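Long-range contacts in N-acetylmuramoyl-L-alanine amidase (Clostridium intestinale URNW, PDB 6SRT), which probably cleaves the amide bond between N-acetylmuramic acid and L-alanine in bacterial peptidoglycan, as a zinc-dependent endolysin of the amidase 2 family: residues V50-T55 and I77-T82; Y37-N42 and N90-H95. One frame throughout, in Å; residues are numbered along the deposited sequence.

Interaction 1 of 2, residues V50-T55 and I77-T82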
loop_
_atom_site.group_PDB
_atom_site.type_symbol
_atom_site.label_atom_id
_atom_site.label_comp_id
_atom_site.label_asym_id
_atom_site.label_seq_id
_atom_site.Cartn_x
_atom_site.Cartn_y
_atom_site.Cartn_z
ATOM N N VAL A 50 -6.270 -7.408 -6.996
ATOM C CA VAL A 50 -7.175 -8.346 -7.667
ATOM C C VAL A 50 -6.522 -8.888 -8.941
ATOM O O VAL A 50 -6.288 -10.075 -9.034
ATOM C CB VAL A 50 -8.583 -7.798 -7.919
ATOM C CG1 VAL A 50 -9.464 -8.860 -8.560
ATOM C CG2 VAL A 50 -9.212 -7.294 -6.630
ATOM N N ASP A 51 -6.285 -8.047 -9.904
ATOM C CA ASP A 51 -5.602 -8.446 -11.118
ATOM C C ASP A 51 -4.112 -8.646 -10.857
ATOM O O ASP A 51 -3.499 -7.941 -10.100
ATOM C CB ASP A 51 -5.775 -7.388 -12.194
ATOM C CG ASP A 51 -7.233 -7.165 -12.629
ATOM O OD1 ASP A 51 -8.018 -8.102 -12.639
ATOM O OD2 ASP A 51 -7.557 -6.064 -12.921
ATOM N N ASN A 52 -3.574 -9.678 -11.481
ATOM C CA ASN A 52 -2.149 -10.020 -11.542
ATOM C C ASN A 52 -1.485 -9.453 -12.806
ATOM O O ASN A 52 -2.160 -8.968 -13.676
ATOM C CB ASN A 52 -1.953 -11.515 -11.376
ATOM C CG ASN A 52 -2.129 -11.955 -9.952
ATOM O OD1 ASN A 52 -1.423 -11.533 -9.088
ATOM N ND2 ASN A 52 -3.095 -12.817 -9.706
ATOM N N ASN A 53 -0.172 -9.565 -12.953
ATOM C CA ASN A 53 0.546 -9.123 -14.177
ATOM C C ASN A 53 0.702 -7.611 -14.219
ATOM O O ASN A 53 1.221 -7.250 -15.243
ATOM C CB ASN A 53 -0.083 -9.596 -15.510
ATOM C CG ASN A 53 0.239 -11.050 -15.734
ATOM O OD1 ASN A 53 0.834 -11.653 -14.847
ATOM N ND2 ASN A 53 -0.166 -11.629 -16.847
ATOM N N MET A 54 0.287 -6.792 -13.212
ATOM C CA MET A 54 0.196 -5.349 -13.406
ATOM C C MET A 54 1.491 -4.689 -12.980
ATOM O O MET A 54 2.025 -4.859 -11.878
ATOM C CB MET A 54 -0.984 -4.672 -12.759
ATOM C CG MET A 54 -2.287 -5.063 -13.496
ATOM S SD MET A 54 -3.598 -4.019 -12.916
ATOM C CE MET A 54 -3.458 -4.405 -11.219
ATOM N N THR A 55 2.025 -3.878 -13.886
ATOM C CA THR A 55 3.127 -2.971 -13.560
ATOM C C THR A 55 2.561 -1.815 -12.744
ATOM O O THR A 55 1.385 -1.489 -12.803
ATOM C CB THR A 55 3.787 -2.407 -14.811
ATOM O OG1 THR A 55 2.785 -1.741 -15.574
ATOM C CG2 THR A 55 4.410 -3.530 -15.631
ATOM N N ILE A 77 3.733 -3.749 -3.975
ATOM C CA ILE A 77 4.659 -4.869 -3.748
ATOM C C ILE A 77 4.286 -5.952 -4.729
ATOM O O ILE A 77 3.211 -6.621 -4.580
ATOM C CB ILE A 77 4.651 -5.349 -2.299
ATOM C CG1 ILE A 77 4.862 -4.175 -1.343
ATOM C CG2 ILE A 77 5.704 -6.413 -2.156
ATOM C CD1 ILE A 77 4.872 -4.565 0.078
ATOM N N ARG A 78 5.140 -6.259 -5.686
ATOM C CA ARG A 78 4.909 -7.321 -6.690
ATOM C C ARG A 78 5.262 -8.677 -6.100
ATOM O O ARG A 78 5.845 -8.806 -5.007
ATOM C CB ARG A 78 5.644 -6.963 -7.977
ATOM C CG ARG A 78 4.987 -5.773 -8.666
ATOM C CD ARG A 78 5.265 -5.752 -10.159
ATOM N NE ARG A 78 4.559 -6.829 -10.798
ATOM C CZ ARG A 78 4.458 -7.012 -12.109
ATOM N NH1 ARG A 78 5.172 -6.275 -12.939
ATOM N NH2 ARG A 78 3.772 -8.035 -12.555
ATOM N N LYS A 79 4.874 -9.718 -6.827
ATOM C CA LYS A 79 5.020 -11.106 -6.342
ATOM C C LYS A 79 6.456 -11.452 -6.013
ATOM O O LYS A 79 6.653 -12.250 -5.064
ATOM C CB LYS A 79 4.412 -12.090 -7.355
ATOM C CG LYS A 79 2.858 -12.121 -7.254
ATOM C CD LYS A 79 2.299 -13.240 -7.922
ATOM C CE LYS A 79 0.827 -13.383 -8.009
ATOM N NZ LYS A 79 -0.032 -12.965 -6.911
ATOM N N ASP A 80 7.410 -10.891 -6.711
ATOM C CA ASP A 80 8.828 -11.171 -6.385
ATOM C C ASP A 80 9.346 -10.386 -5.196
ATOM O O ASP A 80 10.525 -10.503 -4.906
ATOM C CB ASP A 80 9.678 -11.019 -7.650
ATOM C CG ASP A 80 9.791 -9.595 -8.135
ATOM O OD1 ASP A 80 9.251 -8.683 -7.464
ATOM O OD2 ASP A 80 10.560 -9.423 -9.100
ATOM N N GLY A 81 8.521 -9.594 -4.543
ATOM C CA GLY A 81 8.894 -8.798 -3.368
ATOM C C GLY A 81 9.341 -7.396 -3.732
ATOM O O GLY A 81 9.575 -6.615 -2.805
ATOM N N THR A 82 9.436 -7.049 -5.005
ATOM C CA THR A 82 9.894 -5.690 -5.361
ATOM C C THR A 82 8.882 -4.674 -4.857
ATOM O O THR A 82 7.685 -4.825 -5.116
ATOM C CB THR A 82 10.082 -5.540 -6.874
ATOM O OG1 THR A 82 11.014 -6.556 -7.325
ATOM C CG2 THR A 82 10.652 -4.161 -7.179
#
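Lys79 NZ donates to Asn52 OD1 over 3.0 Å, meeting the amide oxygen at a C=O...N angle of 130° and tilted 34° from the carbonyl plane. The lysine chain arrives at about a right angle to the asparagine side chain. The bend at its last torsion (chi4 -36°) turns NZ onto the oxygen, while CE lies beside it. Glu115 ties the two residues together a second time: one carboxylate oxygen forms a salt bridge with Lys79 NZ, while the other accepts from Asn52 ND2.

The two segments are loops that follow two parallel strands of the mixed sheet, 43-48 and 75-77, with strand 103-108 between them, in this amidase domain of the peptidoglycan-recognition type. Residues 50-55 lead from strand 43-48, which carries the zinc ligand His47, into helix 56-65; residues 77-82 form the hairpin turn between strands 75-77 and 83-85, with a type I turn from Arg78 to Gly81.

From this turn Arg78 reaches out to the opposite loop and lays one guanidinium face against the backbone. Met54 O sits over the centre of the group, 3.3 Å from Arg78 CZ, an approach to the flat face and not to an N-H. That oxygen instead accepts from Tyr76 OH, while Arg78 NE is held by a salt bridge to Glu109. Thr55 CG2 packs 3.9 Å from Arg78 NH1, the two side chains running the same way. The threonine hydroxyl turns to Lys58 N, capping the start of helix 56-65.

Interaction 2 of 2, residues Y37-N42 and N90-H95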
loop_
_atom_site.group_PDB
_atom_site.type_symbol
_atom_site.label_atom_id
_atom_site.label_comp_id
_atom_site.label_asym_id
_atom_site.label_seq_id
_atom_site.Cartn_x
_atom_site.Cartn_y
_atom_site.Cartn_z
ATOM N N TYR A 37 -0.429 17.772 -0.428
ATOM C CA TYR A 37 0.604 17.431 0.572
ATOM C C TYR A 37 0.091 17.680 1.954
ATOM O O TYR A 37 0.893 17.586 2.926
ATOM C CB TYR A 37 1.984 18.051 0.224
ATOM C CG TYR A 37 2.545 17.531 -1.082
ATOM C CD1 TYR A 37 2.036 17.948 -2.297
ATOM C CD2 TYR A 37 3.538 16.562 -1.087
ATOM C CE1 TYR A 37 2.588 17.505 -3.496
ATOM C CE2 TYR A 37 4.086 16.101 -2.254
ATOM C CZ TYR A 37 3.606 16.560 -3.460
ATOM O OH TYR A 37 4.172 16.059 -4.623
ATOM N N ASN A 38 -1.207 17.909 2.093
ATOM C CA ASN A 38 -1.863 18.020 3.419
ATOM C C ASN A 38 -2.161 16.607 3.901
ATOM O O ASN A 38 -3.298 16.213 3.997
ATOM C CB ASN A 38 -3.081 18.917 3.411
ATOM C CG ASN A 38 -2.762 20.392 3.242
ATOM O OD1 ASN A 38 -1.630 20.893 3.458
ATOM N ND2 ASN A 38 -3.776 21.108 2.844
ATOM N N PHE A 39 -1.080 15.867 4.154
ATOM C CA PHE A 39 -1.120 14.438 4.486
ATOM C C PHE A 39 -0.436 14.260 5.837
ATOM O O PHE A 39 0.649 14.740 6.000
ATOM C CB PHE A 39 -0.345 13.701 3.398
ATOM C CG PHE A 39 -0.253 12.208 3.540
ATOM C CD1 PHE A 39 -1.353 11.389 3.617
ATOM C CD2 PHE A 39 0.999 11.595 3.583
ATOM C CE1 PHE A 39 -1.234 10.020 3.729
ATOM C CE2 PHE A 39 1.123 10.223 3.621
ATOM C CZ PHE A 39 0.011 9.424 3.732
ATOM N N ASN A 40 -1.160 13.650 6.773
ATOM C CA ASN A 40 -0.657 13.525 8.152
ATOM C C ASN A 40 -0.920 12.084 8.566
ATOM O O ASN A 40 -1.891 11.795 9.272
ATOM C CB ASN A 40 -1.327 14.552 9.058
ATOM C CG ASN A 40 -0.921 15.967 8.706
ATOM O OD1 ASN A 40 0.085 16.470 9.260
ATOM N ND2 ASN A 40 -1.677 16.553 7.837
ATOM N N PRO A 41 -0.075 11.139 8.145
ATOM C CA PRO A 41 -0.418 9.743 8.335
ATOM C C PRO A 41 -0.337 9.269 9.773
ATOM O O PRO A 41 0.640 9.571 10.473
ATOM C CB PRO A 41 0.596 9.023 7.441
ATOM C CG PRO A 41 1.757 9.989 7.349
ATOM C CD PRO A 41 1.117 11.347 7.333
ATOM N N ASN A 42 -1.352 8.530 10.182
ATOM C CA ASN A 42 -1.381 7.856 11.481
ATOM C C ASN A 42 -1.895 6.433 11.352
ATOM O O ASN A 42 -2.223 5.802 12.377
ATOM C CB ASN A 42 -2.067 8.671 12.533
ATOM C CG ASN A 42 -3.549 8.848 12.246
ATOM O OD1 ASN A 42 -4.121 8.233 11.359
ATOM N ND2 ASN A 42 -4.197 9.709 13.030
ATOM N N ASN A 90 4.927 11.831 1.061
ATOM C CA ASN A 90 4.347 12.983 1.757
ATOM C C ASN A 90 3.063 13.517 1.113
ATOM O O ASN A 90 2.585 14.594 1.530
ATOM C CB ASN A 90 5.368 14.106 1.948
ATOM C CG ASN A 90 5.986 14.615 0.669
ATOM O OD1 ASN A 90 5.982 13.931 -0.360
ATOM N ND2 ASN A 90 6.603 15.796 0.785
ATOM N N ALA A 91 2.530 12.808 0.128
ATOM C CA ALA A 91 1.312 13.236 -0.558
ATOM C C ALA A 91 0.128 12.385 -0.135
ATOM O O ALA A 91 0.229 11.191 0.103
ATOM C CB ALA A 91 1.476 13.134 -2.071
ATOM N N VAL A 92 -1.064 13.020 -0.156
ATOM C CA VAL A 92 -2.317 12.296 0.005
ATOM C C VAL A 92 -2.474 11.325 -1.183
ATOM O O VAL A 92 -2.324 11.716 -2.353
ATOM C CB VAL A 92 -3.506 13.270 0.092
ATOM C CG1 VAL A 92 -4.817 12.492 0.256
ATOM C CG2 VAL A 92 -3.345 14.285 1.210
ATOM N N GLY A 93 -2.865 10.074 -0.908
ATOM C CA GLY A 93 -3.126 9.038 -1.924
ATOM C C GLY A 93 -4.590 8.982 -2.291
ATOM O O GLY A 93 -5.417 9.840 -1.862
ATOM N N SER A 94 -4.908 7.957 -3.053
ATOM C CA SER A 94 -6.257 7.665 -3.513
ATOM C C SER A 94 -6.502 6.167 -3.394
ATOM O O SER A 94 -6.508 5.443 -4.414
ATOM C CB SER A 94 -6.439 8.082 -5.001
ATOM O OG SER A 94 -6.184 9.464 -5.195
ATOM N N HIS A 95 -6.610 5.704 -2.183
ATOM C CA HIS A 95 -6.748 4.257 -1.915
ATOM C C HIS A 95 -7.861 3.932 -0.943
ATOM O O HIS A 95 -8.353 2.789 -1.026
ATOM C CB HIS A 95 -5.425 3.615 -1.526
ATOM C CG HIS A 95 -4.914 4.100 -0.190
ATOM N ND1 HIS A 95 -5.230 3.520 1.005
ATOM C CD2 HIS A 95 -4.197 5.216 0.100
ATOM C CE1 HIS A 95 -4.718 4.249 1.975
ATOM N NE2 HIS A 95 -4.063 5.282 1.452
HETATM O O HOH W 1 2.772 15.245 4.246
#
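The Phe39 ring is sandwiched between a carbonyl oxygen and a proline: Ala91 O lies 3.5 Å above the plane, over the centre of one face, and Pro41 CD rests against the opposite face toward its rim. The first torsion places CG opposite the backbone N, which carries the ring against the Ala91 carbonyl. Ala91 O also accepts a hydrogen bond from His74 NE2, which would satisfy the oxygen held against the aromatic face; the His74 ring stacks with that of Phe39, which Phe104 meets edge-to-face.

Tyr37 uses its ring differently. One face receives the methyl group of Ala91 in a CH-pi contact, CB standing 4.2 Å from the ring centroid and 21° off the normal. At the edge, Asn90 CG lies in the ring plane, with the amide turned 75° against the ring and Asn90 OD1 3.4 Å from Tyr37 CE2. The asparagine reaches this edge with CG between its backbone N and carbonyl carbon (chi1 57°).

Beyond the rings, Val92 CG2 touches the backbone at Asn38 O (3.4 Å) and the Phe39 CB methylene. Asn38 is the centre of an inverse gamma turn, whose Phe39 N to Tyr37 O bond is weak. A water lies within hydrogen-bonding distance of both Phe39 O and Asn90 O, 2.8 Å from each, and bridges the segments.

Both segments are irregular loops, and their packing joins the approach to strand 43-48 with the connection from strand 83-85 to strand 103-108. The Phe39 side chain is about 11 Å from that of the zinc ligand His47, but the 90-95 loop runs on to His95, whose ND1 is hydrogen-bonded to His47 NE2, a second-shell residue of this amidase's zinc site.

How the interactions relate
Interactions 1 and 2 lie on opposite sides of the chain's centre, with their own centres 23 Å apart and their nearest atoms about 12 Å apart. Along the chain the order is 37-42, 50-55, 77-82, 90-95, so the smaller loop closed by interaction 1 falls wholly within the larger one closed by interaction 2. Strand 43-48 of the mixed sheet links them: 37-42 leads into it and 50-55 leaves it. Strand 83-85, the second arm of the hairpin, leads from 77-82 toward 90-95. The two contacts therefore fasten loops beyond both ends of the strand that carries the zinc ligand His47, all within a single amidase domain.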